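Local coordinates for protein phosphoserine phosphatase (Thermococcus onnurineus, PDB 4AP9) that probably removes the phosphate from L-phosphoserine in the last step of serine biosynthesis, as a magnesium-dependent member of the haloacid dehalogenase superfamily, at residues R139-L145 and K164-A169; K9-D15 and G95-I101. All blocks are in the same frame, centred on the assembly; numbering follows the deposited sequence.

Contact 1 (R139-L145 and K164-A169). With 1PS (3-pyridinium-1-ylpropane-1-sulfonate), chain F.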
loop_
_atom_site.group_PDB
_atom_site.type_symbol
_atom_site.label_atom_id
_atom_site.label_comp_id
_atom_site.label_asym_id
_atom_site.label_seq_id
_atom_site.Cartn_x
_atom_site.Cartn_y
_atom_site.Cartn_z
ATOM N N ARG A 139 1.511 -21.474 4.326
ATOM C CA ARG A 139 0.056 -21.628 4.285
ATOM C C ARG A 139 -0.348 -22.426 3.058
ATOM O O ARG A 139 -1.136 -23.370 3.140
ATOM C CB ARG A 139 -0.615 -20.259 4.233
ATOM C CG ARG A 139 -2.135 -20.294 4.249
ATOM C CD ARG A 139 -2.663 -18.872 4.073
ATOM N NE ARG A 139 -4.103 -18.786 4.259
ATOM C CZ ARG A 139 -4.906 -18.061 3.489
ATOM N NH1 ARG A 139 -4.404 -17.368 2.469
ATOM N NH2 ARG A 139 -6.212 -18.044 3.731
ATOM N N ASP A 140 0.200 -22.010 1.921
ATOM C CA ASP A 140 0.006 -22.664 0.623
ATOM C C ASP A 140 1.077 -22.114 -0.324
ATOM O O ASP A 140 1.802 -21.180 0.033
ATOM C CB ASP A 140 -1.401 -22.412 0.058
ATOM C CG ASP A 140 -1.733 -20.923 -0.086
ATOM O OD1 ASP A 140 -1.075 -20.222 -0.881
ATOM O OD2 ASP A 140 -2.681 -20.451 0.572
ATOM N N LYS A 141 1.186 -22.679 -1.524
ATOM C CA LYS A 141 2.282 -22.302 -2.417
ATOM C C LYS A 141 2.215 -20.862 -2.912
ATOM O O LYS A 141 3.252 -20.217 -3.087
ATOM C CB LYS A 141 2.409 -23.287 -3.581
ATOM C CG LYS A 141 2.874 -24.662 -3.117
ATOM C CD LYS A 141 2.496 -25.762 -4.094
ATOM C CE LYS A 141 2.869 -27.133 -3.521
ATOM N NZ LYS A 141 2.454 -28.273 -4.407
ATOM N N GLY A 142 1.009 -20.347 -3.122
ATOM C CA GLY A 142 0.873 -18.944 -3.454
ATOM C C GLY A 142 1.391 -18.052 -2.340
ATOM O O GLY A 142 2.110 -17.072 -2.596
ATOM N N GLU A 143 1.031 -18.378 -1.096
ATOM C CA GLU A 143 1.475 -17.560 0.029
ATOM C C GLU A 143 2.986 -17.602 0.116
ATOM O O GLU A 143 3.633 -16.584 0.374
ATOM C CB GLU A 143 0.878 -18.048 1.355
ATOM C CG GLU A 143 -0.547 -17.627 1.587
ATOM C CD GLU A 143 -0.739 -16.130 1.445
ATOM O OE1 GLU A 143 -0.160 -15.366 2.244
ATOM O OE2 GLU A 143 -1.476 -15.732 0.531
ATOM N N PHE A 144 3.555 -18.783 -0.117
ATOM C CA PHE A 144 5.003 -18.923 -0.054
ATOM C C PHE A 144 5.708 -18.009 -1.060
ATOM O O PHE A 144 6.752 -17.436 -0.758
ATOM C CB PHE A 144 5.448 -20.367 -0.289
ATOM C CG PHE A 144 6.934 -20.530 -0.288
ATOM C CD1 PHE A 144 7.649 -20.405 0.892
ATOM C CD2 PHE A 144 7.619 -20.784 -1.460
ATOM C CE1 PHE A 144 9.033 -20.534 0.891
ATOM C CE2 PHE A 144 9.004 -20.921 -1.458
ATOM C CZ PHE A 144 9.697 -20.796 -0.276
ATOM N N LEU A 145 5.143 -17.888 -2.254
ATOM C CA LEU A 145 5.736 -17.045 -3.299
ATOM C C LEU A 145 5.873 -15.564 -2.929
ATOM O O LEU A 145 6.672 -14.853 -3.536
ATOM C CB LEU A 145 4.978 -17.186 -4.622
ATOM C CG LEU A 145 5.603 -18.086 -5.696
ATOM C CD1 LEU A 145 5.815 -19.500 -5.189
ATOM C CD2 LEU A 145 4.766 -18.089 -6.977
ATOM N N LYS A 164 -3.735 -20.391 -7.239
ATOM C CA LYS A 164 -3.167 -19.498 -6.231
ATOM C C LYS A 164 -1.668 -19.314 -6.462
ATOM O O LYS A 164 -1.141 -18.204 -6.404
ATOM C CB LYS A 164 -3.426 -20.054 -4.824
ATOM C CG LYS A 164 -3.186 -19.055 -3.693
ATOM C CD LYS A 164 -3.874 -19.498 -2.400
ATOM C CE LYS A 164 -3.876 -18.368 -1.367
ATOM N NZ LYS A 164 -4.733 -18.667 -0.159
HETATM N N MSE A 165 -0.982 -20.409 -6.741
HETATM C CA MSE A 165 0.457 -20.338 -6.978
HETATM C C MSE A 165 0.765 -19.595 -8.266
HETATM O O MSE A 165 1.614 -18.706 -8.301
HETATM C CB MSE A 165 1.072 -21.730 -7.020
HETATM C CG MSE A 165 2.568 -21.685 -7.080
HETATM SE SE MSE A 165 3.387 -23.405 -7.493
HETATM C CE MSE A 165 5.184 -22.826 -7.661
ATOM N N PHE A 166 0.056 -19.940 -9.333
ATOM C CA PHE A 166 0.353 -19.343 -10.631
ATOM C C PHE A 166 -0.051 -17.871 -10.717
ATOM O O PHE A 166 0.551 -17.103 -11.469
ATOM C CB PHE A 166 -0.293 -20.155 -11.758
ATOM C CG PHE A 166 0.434 -21.413 -12.077
ATOM C CD1 PHE A 166 1.691 -21.369 -12.668
ATOM C CD2 PHE A 166 -0.131 -22.648 -11.802
ATOM C CE1 PHE A 166 2.374 -22.532 -12.973
ATOM C CE2 PHE A 166 0.546 -23.815 -12.111
ATOM C CZ PHE A 166 1.803 -23.759 -12.698
ATOM N N GLU A 167 -1.063 -17.474 -9.951
ATOM C CA GLU A 167 -1.464 -16.069 -9.904
ATOM C C GLU A 167 -0.303 -15.185 -9.453
ATOM O O GLU A 167 -0.207 -14.014 -9.840
ATOM C CB GLU A 167 -2.659 -15.873 -8.966
ATOM C CG GLU A 167 -4.004 -15.672 -9.670
ATOM C CD GLU A 167 -5.151 -15.431 -8.683
ATOM O OE1 GLU A 167 -5.049 -15.877 -7.514
ATOM O OE2 GLU A 167 -6.152 -14.788 -9.076
ATOM N N ARG A 168 0.574 -15.761 -8.638
ATOM C CA ARG A 168 1.721 -15.051 -8.092
ATOM C C ARG A 168 2.837 -14.905 -9.119
ATOM O O ARG A 168 3.671 -14.017 -9.005
ATOM C CB ARG A 168 2.250 -15.789 -6.848
ATOM C CG ARG A 168 1.481 -15.494 -5.583
ATOM C CD ARG A 168 2.070 -14.241 -4.989
ATOM N NE ARG A 168 1.165 -13.509 -4.127
ATOM C CZ ARG A 168 1.415 -12.269 -3.726
ATOM N NH1 ARG A 168 2.535 -11.660 -4.131
ATOM N NH2 ARG A 168 0.562 -11.638 -2.936
ATOM N N ALA A 169 2.843 -15.774 -10.123
ATOM C CA ALA A 169 3.937 -15.836 -11.086
ATOM C C ALA A 169 3.763 -14.841 -12.235
ATOM O O ALA A 169 2.646 -14.605 -12.688
ATOM C CB ALA A 169 4.061 -17.257 -11.643
HETATM N N1 1PS F . -4.229 -27.599 -4.172
HETATM C C1 1PS F . -5.548 -27.523 -3.953
HETATM C C2 1PS F . -6.441 -28.164 -4.800
HETATM C C3 1PS F . -3.736 -28.289 -5.212
HETATM C C4 1PS F . -4.575 -28.941 -6.106
HETATM C C5 1PS F . -5.959 -28.888 -5.900
HETATM C C6 1PS F . -3.341 -26.947 -3.244
HETATM C C7 1PS F . -1.931 -26.987 -3.736
HETATM C C8 1PS F . -0.980 -27.431 -2.656
HETATM S S1 1PS F . -0.619 -26.054 -1.603
HETATM O O1 1PS F . 0.712 -26.275 -1.009
HETATM O O2 1PS F . -1.569 -26.002 -0.506
HETATM O O3 1PS F . -0.743 -24.858 -2.383
HETATM O O HOH W 1 5.260 -12.926 -5.152
#
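In the Rossmann-like core of this haloacid dehalogenase-type protein, two short helices meet at the 1PS pocket, which Asp140 and Lys141 help to line, and Asp140 forms a salt bridge with Lys164. Lys164 NZ reaches Asp140 OD2 at 2.8 Å, on the syn side but 30° out of the carboxylate plane, its extended chain crossing the aspartate at about a right angle. Asp140 is also the N-cap of helix 141-145. With chi1 at 57°, CG sits between the backbone N and the carbonyl carbon, and Asp140 OD1 accepts from Glu143 N at 2.8 Å, met from above the carboxylate plane. An alanine here is likely to leave the Glu143 amide uncapped and Lys164 without its carboxylate. The amide right after Asp140, Lys141 N, points almost straight at sulfonate oxygen O3 of the bound 1PS (3.0 Å), a helix N-terminus meeting an anion, while Lys141 NZ pairs with Asp15. Close approach of the helices depends on Gly142, whose CA lies 3.8 Å from Met165 CA; a beta carbon would run into Lys164 CG. Farther along, Leu145 CD2 packs 3.4 Å from Arg168 CB, and a water joins Leu145 O to Arg168 NH1.

Contact 2 (K9-D15 and G95-I101)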
loop_
_atom_site.group_PDB
_atom_site.type_symbol
_atom_site.label_atom_id
_atom_site.label_comp_id
_atom_site.label_asym_id
_atom_site.label_seq_id
_atom_site.Cartn_x
_atom_site.Cartn_y
_atom_site.Cartn_z
ATOM N N LYS A 9 18.353 -11.596 -8.945
ATOM C CA LYS A 9 17.933 -12.383 -10.104
ATOM C C LYS A 9 16.451 -12.750 -10.101
ATOM O O LYS A 9 15.861 -12.963 -9.046
ATOM C CB LYS A 9 18.761 -13.663 -10.204
ATOM C CG LYS A 9 20.245 -13.421 -10.446
ATOM C CD LYS A 9 20.947 -14.682 -10.923
ATOM C CE LYS A 9 22.223 -14.912 -10.126
ATOM N NZ LYS A 9 23.250 -15.628 -10.926
ATOM N N LYS A 10 15.869 -12.838 -11.294
ATOM C CA LYS A 10 14.534 -13.415 -11.451
ATOM C C LYS A 10 14.512 -14.814 -10.866
ATOM O O LYS A 10 15.511 -15.532 -10.918
ATOM C CB LYS A 10 14.104 -13.432 -12.927
ATOM C CG LYS A 10 15.074 -14.117 -13.888
ATOM C CD LYS A 10 14.825 -13.657 -15.328
ATOM C CE LYS A 10 15.877 -14.192 -16.269
ATOM N NZ LYS A 10 17.230 -13.787 -15.832
ATOM N N VAL A 11 13.366 -15.194 -10.313
ATOM C CA VAL A 11 13.250 -16.431 -9.574
ATOM C C VAL A 11 12.497 -17.462 -10.390
ATOM O O VAL A 11 11.444 -17.175 -10.948
ATOM C CB VAL A 11 12.560 -16.193 -8.228
ATOM C CG1 VAL A 11 12.349 -17.502 -7.493
ATOM C CG2 VAL A 11 13.398 -15.225 -7.403
ATOM N N ALA A 12 13.092 -18.640 -10.506
ATOM C CA ALA A 12 12.440 -19.784 -11.128
ATOM C C ALA A 12 11.989 -20.705 -10.004
ATOM O O ALA A 12 12.823 -21.325 -9.334
ATOM C CB ALA A 12 13.416 -20.503 -12.037
ATOM N N VAL A 13 10.679 -20.770 -9.768
ATOM C CA VAL A 13 10.121 -21.646 -8.728
ATOM C C VAL A 13 9.628 -22.918 -9.397
ATOM O O VAL A 13 8.851 -22.857 -10.361
ATOM C CB VAL A 13 8.942 -20.985 -7.986
ATOM C CG1 VAL A 13 8.360 -21.916 -6.915
ATOM C CG2 VAL A 13 9.383 -19.672 -7.346
ATOM N N ILE A 14 10.098 -24.061 -8.900
ATOM C CA ILE A 14 9.609 -25.347 -9.372
ATOM C C ILE A 14 8.882 -26.106 -8.268
ATOM O O ILE A 14 9.473 -26.413 -7.227
ATOM C CB ILE A 14 10.764 -26.244 -9.901
ATOM C CG1 ILE A 14 11.557 -25.524 -10.996
ATOM C CG2 ILE A 14 10.207 -27.578 -10.412
ATOM C CD1 ILE A 14 12.859 -26.192 -11.317
ATOM N N ASP A 15 7.601 -26.402 -8.495
ATOM C CA ASP A 15 6.858 -27.307 -7.626
ATOM C C ASP A 15 7.293 -28.717 -8.009
ATOM O O ASP A 15 7.031 -29.156 -9.125
ATOM C CB ASP A 15 5.354 -27.118 -7.823
ATOM C CG ASP A 15 4.525 -27.852 -6.786
ATOM O OD1 ASP A 15 5.041 -28.104 -5.681
ATOM O OD2 ASP A 15 3.351 -28.180 -7.078
ATOM N N GLY A 95 20.027 -17.422 -16.183
ATOM C CA GLY A 95 20.040 -16.270 -15.295
ATOM C C GLY A 95 18.988 -16.259 -14.201
ATOM O O GLY A 95 18.659 -15.206 -13.669
ATOM N N PHE A 96 18.454 -17.427 -13.872
ATOM C CA PHE A 96 17.467 -17.544 -12.807
ATOM C C PHE A 96 18.120 -17.983 -11.510
ATOM O O PHE A 96 19.101 -18.731 -11.523
ATOM C CB PHE A 96 16.393 -18.576 -13.184
ATOM C CG PHE A 96 15.492 -18.131 -14.295
ATOM C CD1 PHE A 96 15.853 -18.324 -15.613
ATOM C CD2 PHE A 96 14.279 -17.528 -14.019
ATOM C CE1 PHE A 96 15.025 -17.917 -16.643
ATOM C CE2 PHE A 96 13.444 -17.115 -15.041
ATOM C CZ PHE A 96 13.818 -17.312 -16.359
ATOM N N LYS A 97 17.578 -17.519 -10.394
ATOM C CA LYS A 97 17.786 -18.197 -9.121
ATOM C C LYS A 97 16.695 -19.272 -9.024
ATOM O O LYS A 97 15.529 -18.994 -9.304
ATOM C CB LYS A 97 17.661 -17.207 -7.976
ATOM C CG LYS A 97 17.601 -17.840 -6.616
ATOM C CD LYS A 97 17.680 -16.766 -5.560
ATOM C CE LYS A 97 16.397 -16.644 -4.806
ATOM N NZ LYS A 97 16.649 -15.977 -3.493
ATOM N N VAL A 98 17.069 -20.488 -8.644
ATOM C CA VAL A 98 16.135 -21.626 -8.651
ATOM C C VAL A 98 15.637 -22.009 -7.257
ATOM O O VAL A 98 16.434 -22.288 -6.359
ATOM C CB VAL A 98 16.803 -22.857 -9.290
ATOM C CG1 VAL A 98 15.844 -24.048 -9.317
ATOM C CG2 VAL A 98 17.284 -22.513 -10.692
ATOM N N VAL A 99 14.316 -22.027 -7.083
ATOM C CA VAL A 99 13.708 -22.340 -5.797
ATOM C C VAL A 99 12.830 -23.552 -5.983
ATOM O O VAL A 99 11.918 -23.550 -6.818
ATOM C CB VAL A 99 12.865 -21.164 -5.241
ATOM C CG1 VAL A 99 12.255 -21.546 -3.914
ATOM C CG2 VAL A 99 13.735 -19.912 -5.078
ATOM N N LEU A 100 13.117 -24.601 -5.224
ATOM C CA LEU A 100 12.341 -25.829 -5.328
ATOM C C LEU A 100 11.382 -25.875 -4.157
ATOM O O LEU A 100 11.786 -25.662 -3.016
ATOM C CB LEU A 100 13.272 -27.048 -5.297
ATOM C CG LEU A 100 14.389 -27.137 -6.336
ATOM C CD1 LEU A 100 15.004 -28.526 -6.314
ATOM C CD2 LEU A 100 13.907 -26.814 -7.737
ATOM N N ILE A 101 10.108 -26.141 -4.422
ATOM C CA ILE A 101 9.137 -26.187 -3.344
ATOM C C ILE A 101 8.286 -27.438 -3.432
ATOM O O ILE A 101 8.172 -28.053 -4.496
ATOM C CB ILE A 101 8.215 -24.935 -3.334
ATOM C CG1 ILE A 101 7.335 -24.856 -4.587
ATOM C CG2 ILE A 101 9.042 -23.660 -3.251
ATOM C CD1 ILE A 101 6.381 -23.671 -4.557
#
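One face of the Phe96 ring carries the aliphatic chain of Lys10, the edge meets Val11 C, and Ala12 CB approaches obliquely, 3.7 Å from Phe96 CD2. These groups sit at the start of two adjacent parallel strands in the Rossmann-like sheet of the haloacid dehalogenase fold. Lys10 CE lies 3.9 Å from the centroid of the Phe96 ring, a CH-pi contact, and Lys10 NZ follows in a cation-pi contact at 4.7 Å, only 9° off the ring normal. A bend at the last torsion (chi4 -57°) turns NZ toward Gly95 O, where it makes a weak hydrogen bond; Gly95 itself closes helix 82-93 in a Schellman motif. Beyond the ring, backbone bonds zip the strands in register, Ala12 N to Lys97 O being 2.7 Å and Val99 N to Ala12 O 2.8 Å. Ala12, Ile14, Val98 and Leu100 line one sheet face, against helix 82-93, and Ile14 CD1 lies beside Leu100 CD2, both side chains pointing the same way. The other face bears Val11, Val13, Val99 and Ile101, where helix 141-145 packs. There Val11 CG1 touches Val99 CG2, and Val13 CG1 meets Ile101 CD1 at 3.5 Å.

Both contacts are largely buried, but contact 2 pairs the central strand 11-15 with its neighbour 97-102, while contact 1 joins two helices on one face of the sheet, with Arg168 exposed at its margin. Contact 2 relies on a regular backbone ladder and branched aliphatic side chains; contact 1 relies on a glycine-allowed helix approach, a cap and a salt bridge. They meet directly: the selenomethionine Met165 CE reaches both Val13 CG1 and Ile101 CD1 at 3.4 Å, and Phe144 CE2 rests on Ile101 CG2. At the ligand end the chemistry turns ionic, with Lys141 NZ gripping Asp15 OD2 at 2.8 Å and tying helix 141-145 to the C-terminal end of strand 11-15.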